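Local coordinates for protein Ton_1535 (Thermococcus onnurineus, PDB 3ZPJ) that is of unknown function but folds as an all-helical alpha-solenoid, a right-handed coil of helices interrupted by a left-handed helical turn, at residues D341-I344 / R345-L349; A251-M254 / K255-N259. All coordinates share one frame; numbering follows the deposited sequence.

Contact 1. Residues D341-I344 / R345-L349; sequences DPKI and REEAL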
loop_
_atom_site.group_PDB
_atom_site.type_symbol
_atom_site.label_atom_id
_atom_site.label_comp_id
_atom_site.label_asym_id
_atom_site.label_seq_id
_atom_site.Cartn_x
_atom_site.Cartn_y
_atom_site.Cartn_z
ATOM N N ASP A 341 -4.656 -12.818 35.010
ATOM C CA ASP A 341 -5.781 -13.665 34.661
ATOM C C ASP A 341 -5.426 -15.115 34.959
ATOM O O ASP A 341 -4.584 -15.695 34.273
ATOM C CB ASP A 341 -6.137 -13.502 33.192
ATOM C CG ASP A 341 -7.510 -14.030 32.869
ATOM O OD1 ASP A 341 -8.008 -14.917 33.602
ATOM O OD2 ASP A 341 -8.101 -13.547 31.881
ATOM N N PRO A 342 -6.059 -15.705 35.989
ATOM C CA PRO A 342 -5.696 -17.080 36.345
ATOM C C PRO A 342 -6.077 -18.057 35.231
ATOM O O PRO A 342 -5.348 -19.016 35.005
ATOM C CB PRO A 342 -6.492 -17.341 37.632
ATOM C CG PRO A 342 -7.630 -16.406 37.580
ATOM C CD PRO A 342 -7.166 -15.191 36.816
ATOM N N LYS A 343 -7.182 -17.796 34.535
ATOM C CA LYS A 343 -7.570 -18.604 33.384
ATOM C C LYS A 343 -6.429 -18.700 32.366
ATOM O O LYS A 343 -5.971 -19.797 32.031
ATOM C CB LYS A 343 -8.815 -18.025 32.716
ATOM C CG LYS A 343 -9.151 -18.697 31.398
ATOM C CD LYS A 343 -10.436 -18.155 30.814
ATOM C CE LYS A 343 -10.849 -18.942 29.584
ATOM N NZ LYS A 343 -12.146 -18.455 29.047
ATOM N N ILE A 344 -5.981 -17.544 31.886
ATOM C CA ILE A 344 -4.818 -17.454 31.012
ATOM C C ILE A 344 -3.576 -18.087 31.642
ATOM O O ILE A 344 -2.831 -18.792 30.966
ATOM C CB ILE A 344 -4.534 -15.998 30.633
ATOM C CG1 ILE A 344 -5.603 -15.508 29.659
ATOM C CG2 ILE A 344 -3.154 -15.852 30.011
ATOM C CD1 ILE A 344 -5.338 -14.133 29.109
ATOM N N ARG A 345 -3.370 -17.860 32.937
ATOM C CA ARG A 345 -2.202 -18.402 33.622
ATOM C C ARG A 345 -2.177 -19.928 33.545
ATOM O O ARG A 345 -1.109 -20.550 33.576
ATOM C CB ARG A 345 -2.186 -17.960 35.082
ATOM C CG ARG A 345 -0.946 -18.377 35.844
ATOM C CD ARG A 345 -1.118 -18.155 37.341
ATOM N NE ARG A 345 -2.344 -18.792 37.801
ATOM C CZ ARG A 345 -2.823 -18.708 39.035
ATOM N NH1 ARG A 345 -2.178 -18.010 39.960
ATOM N NH2 ARG A 345 -3.953 -19.328 39.340
ATOM N N GLU A 346 -3.364 -20.525 33.444
ATOM C CA GLU A 346 -3.498 -21.975 33.338
ATOM C C GLU A 346 -3.213 -22.449 31.916
ATOM O O GLU A 346 -2.549 -23.464 31.711
ATOM C CB GLU A 346 -4.895 -22.419 33.776
ATOM C CG GLU A 346 -5.175 -22.185 35.247
ATOM C CD GLU A 346 -4.125 -22.810 36.138
ATOM O OE1 GLU A 346 -3.997 -24.049 36.114
ATOM O OE2 GLU A 346 -3.423 -22.065 36.854
ATOM N N GLU A 347 -3.720 -21.706 30.940
ATOM C CA GLU A 347 -3.491 -22.022 29.539
ATOM C C GLU A 347 -2.009 -22.002 29.199
ATOM O O GLU A 347 -1.519 -22.852 28.464
ATOM C CB GLU A 347 -4.238 -21.030 28.664
ATOM C CG GLU A 347 -5.706 -20.968 28.992
ATOM C CD GLU A 347 -6.411 -19.912 28.189
ATOM O OE1 GLU A 347 -5.713 -19.168 27.460
ATOM O OE2 GLU A 347 -7.656 -19.827 28.289
ATOM N N ALA A 348 -1.303 -21.023 29.744
ATOM C CA ALA A 348 0.137 -20.936 29.578
ATOM C C ALA A 348 0.793 -22.128 30.249
ATOM O O ALA A 348 1.865 -22.566 29.847
ATOM C CB ALA A 348 0.656 -19.651 30.190
ATOM N N LEU A 349 0.142 -22.650 31.277
ATOM C CA LEU A 349 0.718 -23.722 32.079
ATOM C C LEU A 349 0.524 -25.079 31.396
ATOM O O LEU A 349 1.256 -26.036 31.657
ATOM C CB LEU A 349 0.115 -23.698 33.486
ATOM C CG LEU A 349 1.093 -23.703 34.667
ATOM C CD1 LEU A 349 2.497 -23.302 34.235
ATOM C CD2 LEU A 349 0.598 -22.812 35.804
#
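D341 and R345 meet at the N-cap and first turn of helix 342-351, the last helix of this alpha-solenoid. The carbonyl O of D341 accepts from R345 N at 2.8 Å. The cap's side chain turns to the opening turn as well: D341 OD1 takes a weak bond from K343 N, one of the amides there that have no helical carbonyl before them, while D341 N gives its hydrogen to S313 OG of helix 309-325. The next carbonyls are used in order: P342 O by E346 N, K343 O by E347 N at 3.1 Å with a weak second bond from E346 N, and I344 O by A348 N.

Outside the backbone, R345 folds back at chi3 (52°), setting NE 3.6 Å from E346 OE2 in a salt bridge. E347 OE2 lies 3.6 Å from K343 CG and equally far from K343 CE, the two side chains crossing at a slant; K343 NZ stays 4.8 Å from E347 OE2, while E347 OE1 has a long, weak ion pair with K317 NZ of helix 309-325. With an alanine here in place of E347, K317 NZ is likely to lose this weak carboxylate partner, and K343 CG and CE the oxygen packed on them. I344 and A348 face K317 and I339. The R345 guanidinium approaches the ring of P342 obliquely, its NH2 ending 3.6 Å from P342 CB.

Contact 2. Residues A251-M254 / K255-N259; sequences ALWM and KRVNN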
loop_
_atom_site.group_PDB
_atom_site.type_symbol
_atom_site.label_atom_id
_atom_site.label_comp_id
_atom_site.label_asym_id
_atom_site.label_seq_id
_atom_site.Cartn_x
_atom_site.Cartn_y
_atom_site.Cartn_z
ATOM N N ALA A 251 12.861 -3.340 11.906
ATOM C CA ALA A 251 13.789 -4.345 12.413
ATOM C C ALA A 251 13.145 -5.726 12.281
ATOM O O ALA A 251 13.799 -6.696 11.914
ATOM C CB ALA A 251 14.152 -4.060 13.854
ATOM N N LEU A 252 11.852 -5.797 12.559
ATOM C CA LEU A 252 11.136 -7.061 12.505
ATOM C C LEU A 252 11.088 -7.601 11.070
ATOM O O LEU A 252 11.214 -8.800 10.829
ATOM C CB LEU A 252 9.720 -6.884 13.065
ATOM C CG LEU A 252 8.898 -8.157 13.250
ATOM C CD1 LEU A 252 9.690 -9.180 14.067
ATOM C CD2 LEU A 252 7.586 -7.818 13.923
ATOM N N TRP A 253 10.909 -6.713 10.110
ATOM C CA TRP A 253 10.864 -7.166 8.729
ATOM C C TRP A 253 12.259 -7.623 8.285
ATOM O O TRP A 253 12.410 -8.638 7.605
ATOM C CB TRP A 253 10.304 -6.091 7.788
ATOM C CG TRP A 253 10.384 -6.561 6.385
ATOM C CD1 TRP A 253 11.288 -6.177 5.438
ATOM C CD2 TRP A 253 9.568 -7.561 5.782
ATOM N NE1 TRP A 253 11.073 -6.867 4.269
ATOM C CE2 TRP A 253 10.017 -7.723 4.455
ATOM C CE3 TRP A 253 8.480 -8.325 6.227
ATOM C CZ2 TRP A 253 9.429 -8.626 3.575
ATOM C CZ3 TRP A 253 7.909 -9.226 5.366
ATOM C CH2 TRP A 253 8.378 -9.365 4.047
ATOM N N MET A 254 13.282 -6.888 8.705
ATOM C CA MET A 254 14.645 -7.256 8.375
ATOM C C MET A 254 14.937 -8.641 8.949
ATOM O O MET A 254 15.644 -9.452 8.335
ATOM C CB MET A 254 15.626 -6.202 8.908
ATOM C CG MET A 254 15.362 -4.808 8.358
ATOM S SD MET A 254 16.498 -3.565 8.938
ATOM C CE MET A 254 17.981 -4.294 8.336
ATOM N N LYS A 255 14.383 -8.909 10.127
ATOM C CA LYS A 255 14.650 -10.160 10.824
ATOM C C LYS A 255 14.049 -11.301 10.033
ATOM O O LYS A 255 14.606 -12.384 9.978
ATOM C CB LYS A 255 14.051 -10.128 12.223
ATOM C CG LYS A 255 14.340 -11.350 13.095
ATOM C CD LYS A 255 13.474 -11.275 14.345
ATOM C CE LYS A 255 13.276 -12.642 15.000
ATOM N NZ LYS A 255 14.503 -13.080 15.736
ATOM N N ARG A 256 12.914 -11.036 9.399
ATOM C CA ARG A 256 12.174 -12.067 8.700
ATOM C C ARG A 256 12.708 -12.370 7.290
ATOM O O ARG A 256 12.486 -13.459 6.757
ATOM C CB ARG A 256 10.696 -11.697 8.697
ATOM C CG ARG A 256 10.158 -11.728 10.119
ATOM C CD ARG A 256 8.713 -11.294 10.247
ATOM N NE ARG A 256 8.206 -11.598 11.586
ATOM C CZ ARG A 256 7.024 -11.200 12.046
ATOM N NH1 ARG A 256 6.225 -10.471 11.279
ATOM N NH2 ARG A 256 6.640 -11.528 13.273
ATOM N N VAL A 257 13.415 -11.414 6.697
ATOM C CA VAL A 257 14.145 -11.683 5.469
ATOM C C VAL A 257 15.608 -12.041 5.785
ATOM O O VAL A 257 16.505 -11.907 4.963
ATOM C CB VAL A 257 14.030 -10.517 4.464
ATOM C CG1 VAL A 257 12.571 -10.219 4.196
ATOM C CG2 VAL A 257 14.726 -9.259 4.990
ATOM N N ASN A 258 15.827 -12.507 7.001
ATOM C CA ASN A 258 17.123 -13.033 7.387
ATOM C C ASN A 258 18.265 -12.045 7.209
ATOM O O ASN A 258 19.360 -12.422 6.809
ATOM C CB ASN A 258 17.386 -14.341 6.643
ATOM C CG ASN A 258 16.283 -15.343 6.874
ATOM O OD1 ASN A 258 15.895 -15.596 8.018
ATOM N ND2 ASN A 258 15.730 -15.878 5.794
ATOM N N ASN A 259 17.996 -10.778 7.498
ATOM C CA ASN A 259 19.043 -9.765 7.526
ATOM C C ASN A 259 19.437 -9.509 8.982
ATOM O O ASN A 259 18.696 -8.876 9.726
ATOM C CB ASN A 259 18.538 -8.478 6.876
ATOM C CG ASN A 259 19.596 -7.390 6.824
ATOM O OD1 ASN A 259 20.609 -7.420 7.551
ATOM N ND2 ASN A 259 19.359 -6.407 5.963
#
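M254 O reaches past the helical register to N259 N, five residues on, at 2.8 Å: this is the Schellman motif that ends helix 240-256. N258, with its positive phi of 57°, is the C-prime residue, and its N makes a weak bond to K255 O. The reversal brings the side chains of M254 and N259 side by side, pointing the same way. A bend at chi3 (60°) carries M254 CE to 3.5 Å from N259 ND2, while N259 OD1 accepts from E261 N in the turn that leads into helix 262-271.

One turn back, regular bonds join K255 N to A251 O, R256 N to L252 O and V257 N to W253 O. R256 keeps its chain extended and crosses L252, so that L252 CG sits 3.8 Å above the centre of one guanidinium face; the charge itself is met by a salt bridge from NH2 to E292. V257 and W253 cross at about a right angle, and V257 CG1 lies 3.3 Å above the indole plane, offset toward the rim.

W253 packs on E205, L206 and T209 of helix 194-209, and L252 on L289 and L293 of helix 280-293; K255 NZ is hydrogen-bonded to Y262 OH and to L293 O. A251 and M254 rest on helix 262-271, and M254 and N259 both touch N227 at the start of helix 227-237.

In the fold
Contact 2 comes first along the chain, at the C-terminal end of helix 240-256, and contact 1 follows in series at the start of helix 342-351; neither nests in nor crosses the other. Both are local: contact 1 closes the opening turns of its helix, contact 2 the last turn and the reversal after it, and neither closes a long loop. Contact 2 also leads through a short turn into helix 262-271, and joins helices 194-209, 227-237 and 280-293 around one helix end. Contact 1, its centre about 38 Å from the chain centre, sets the last helix against helices 309-325 and 332-338. The centres of the two contacts are about 31 Å apart and their nearest atoms about 20 Å.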